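Local coordinates for glutamate--tRNA ligase (Methanothermobacter thermautotrophicus, PDB 3AII), which is a non-discriminating glutamyl-tRNA synthetase that probably activates glutamate with ATP and then transfers it to the acceptor end of tRNA, at residues Ser277-Asp282 and Glu301-Leu306. Residues are numbered along the deposited sequence; the frame is centred on the assembly and turned at random.
Sequences SVAVDD and EKQEYL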
loop_
_atom_site.group_PDB
_atom_site.type_symbol
_atom_site.label_atom_id
_atom_site.label_comp_id
_atom_site.label_asym_id
_atom_site.label_seq_id
_atom_site.Cartn_x
_atom_site.Cartn_y
_atom_site.Cartn_z
ATOM N N SER A 277 17.580 -17.160 6.376
ATOM C CA SER A 277 17.617 -16.005 7.270
ATOM C C SER A 277 16.313 -15.847 8.047
ATOM O O SER A 277 16.344 -15.476 9.217
ATOM C CB SER A 277 17.941 -14.721 6.510
ATOM O OG SER A 277 16.941 -14.462 5.529
ATOM N N VAL A 278 15.186 -16.175 7.415
ATOM C CA VAL A 278 13.882 -16.066 8.088
ATOM C C VAL A 278 13.811 -17.048 9.270
ATOM O O VAL A 278 13.429 -16.680 10.389
ATOM C CB VAL A 278 12.709 -16.284 7.103
ATOM C CG1 VAL A 278 11.400 -16.528 7.845
ATOM C CG2 VAL A 278 12.577 -15.095 6.177
ATOM N N ALA A 279 14.183 -18.298 9.029
ATOM C CA ALA A 279 14.152 -19.307 10.087
ATOM C C ALA A 279 15.086 -18.951 11.228
ATOM O O ALA A 279 14.713 -19.034 12.396
ATOM C CB ALA A 279 14.515 -20.683 9.527
ATOM N N VAL A 280 16.318 -18.570 10.901
ATOM C CA VAL A 280 17.275 -18.198 11.934
ATOM C C VAL A 280 16.753 -17.011 12.769
ATOM O O VAL A 280 16.824 -17.017 14.014
ATOM C CB VAL A 280 18.671 -17.879 11.325
ATOM C CG1 VAL A 280 19.585 -17.249 12.379
ATOM C CG2 VAL A 280 19.324 -19.160 10.778
ATOM N N ASP A 281 16.225 -16.000 12.091
ATOM C CA ASP A 281 15.762 -14.800 12.788
ATOM C C ASP A 281 14.472 -15.044 13.557
ATOM O O ASP A 281 14.324 -14.552 14.675
ATOM C CB ASP A 281 15.616 -13.640 11.821
ATOM C CG ASP A 281 16.965 -13.095 11.386
ATOM O OD1 ASP A 281 17.992 -13.487 11.992
ATOM O OD2 ASP A 281 16.984 -12.293 10.434
ATOM N N ASP A 282 13.556 -15.819 12.990
ATOM C CA ASP A 282 12.337 -16.150 13.732
ATOM C C ASP A 282 12.715 -16.855 15.032
ATOM O O ASP A 282 12.146 -16.580 16.090
ATOM C CB ASP A 282 11.387 -17.024 12.901
ATOM C CG ASP A 282 10.562 -16.227 11.906
ATOM O OD1 ASP A 282 10.523 -14.979 11.999
ATOM O OD2 ASP A 282 9.935 -16.851 11.024
ATOM N N GLU A 301 7.650 -25.705 4.652
ATOM C CA GLU A 301 8.223 -27.036 4.500
ATOM C C GLU A 301 9.751 -26.992 4.407
ATOM O O GLU A 301 10.438 -27.847 4.948
ATOM C CB GLU A 301 7.654 -27.722 3.256
ATOM C CG GLU A 301 6.206 -28.146 3.368
ATOM C CD GLU A 301 5.690 -28.753 2.077
ATOM O OE1 GLU A 301 5.995 -29.935 1.809
ATOM O OE2 GLU A 301 4.984 -28.045 1.326
ATOM N N LYS A 302 10.279 -25.995 3.704
ATOM C CA LYS A 302 11.729 -25.862 3.577
ATOM C C LYS A 302 12.372 -25.523 4.919
ATOM O O LYS A 302 13.366 -26.128 5.322
ATOM C CB LYS A 302 12.072 -24.790 2.539
ATOM C CG LYS A 302 11.623 -25.140 1.129
ATOM C CD LYS A 302 11.897 -23.989 0.173
ATOM C CE LYS A 302 11.573 -24.375 -1.259
ATOM N NZ LYS A 302 11.714 -23.212 -2.182
ATOM N N GLN A 303 11.799 -24.540 5.611
ATOM C CA GLN A 303 12.359 -24.098 6.883
ATOM C C GLN A 303 12.304 -25.162 7.972
ATOM O O GLN A 303 13.192 -25.245 8.823
ATOM C CB GLN A 303 11.633 -22.839 7.350
ATOM C CG GLN A 303 11.756 -21.685 6.367
ATOM C CD GLN A 303 10.988 -20.457 6.814
ATOM O OE1 GLN A 303 10.650 -19.596 6.002
ATOM N NE2 GLN A 303 10.704 -20.375 8.108
ATOM N N GLU A 304 11.260 -25.980 7.948
ATOM C CA GLU A 304 11.130 -27.053 8.930
ATOM C C GLU A 304 12.406 -27.903 9.061
ATOM O O GLU A 304 12.780 -28.306 10.160
ATOM C CB GLU A 304 9.902 -27.916 8.616
ATOM C CG GLU A 304 8.585 -27.226 8.944
ATOM C CD GLU A 304 7.366 -28.007 8.485
ATOM O OE1 GLU A 304 7.527 -29.052 7.814
ATOM O OE2 GLU A 304 6.239 -27.566 8.796
ATOM N N TYR A 305 13.104 -28.132 7.949
ATOM C CA TYR A 305 14.351 -28.903 7.971
ATOM C C TYR A 305 15.462 -28.219 8.751
ATOM O O TYR A 305 16.269 -28.869 9.408
ATOM C CB TYR A 305 14.835 -29.199 6.549
ATOM C CG TYR A 305 13.996 -30.234 5.846
ATOM C CD1 TYR A 305 12.958 -29.859 5.001
ATOM C CD2 TYR A 305 14.240 -31.586 6.027
ATOM C CE1 TYR A 305 12.182 -30.804 4.365
ATOM C CE2 TYR A 305 13.469 -32.535 5.392
ATOM C CZ TYR A 305 12.446 -32.142 4.568
ATOM O OH TYR A 305 11.680 -33.089 3.937
ATOM N N LEU A 306 15.494 -26.894 8.665
ATOM C CA LEU A 306 16.478 -26.105 9.393
ATOM C C LEU A 306 16.248 -26.206 10.884
ATOM O O LEU A 306 17.179 -26.468 11.646
ATOM C CB LEU A 306 16.380 -24.634 8.998
ATOM C CG LEU A 306 16.968 -24.210 7.664
ATOM C CD1 LEU A 306 16.668 -22.736 7.454
ATOM C CD2 LEU A 306 18.460 -24.457 7.646
#
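Ala279 and Leu306 make the apolar part of this helix-helix contact: in one of the two conformers modelled for Leu306, its CD1 lies 3.6 Å from CB of Ala279. The small side chain of Ala279 is consistent with the close approach of the backbones, its CA lying 6.0 Å from the CA of Gln303. Leu306 also packs on Leu182 of helix 172-184 and on Trp251, while Ala279 touches Tyr307. The two helices, 274-284 and 299-310, belong to the catalytic domain, which in class I synthetases is built on a Rossmann fold, and are linked by a connection that includes strand 289-291. Their local axes pass 9.6 Å apart at a crossing angle of -56°, and the shared surface is small but wholly buried.

Polar and apolar groups meet where the amide of Gln303 lies against Val278. The glutamine chain runs out extended beyond CG (chi2 178°), which carries the amide across to the valine. There CG1 of Val278 touches both amide heavy atoms, at 3.7 Å from OE1 and 3.9 Å from NE2 of Gln303. No hydrogen bond spans the two segments themselves, but OE1 of Gln303 accepts one from ND2 of Asn275. Replacing Gln303 with alanine would remove the amide, and is likely to leave Asn275 without this acceptor and to open a gap beside Val278.

Salt bridges join Asp282, which points toward the second helix, to Arg100 of strand 98-101 and Arg134 of strand 130-135; Asp281, on the far side of its helix, pairs with Arg171, just before helix 172-184.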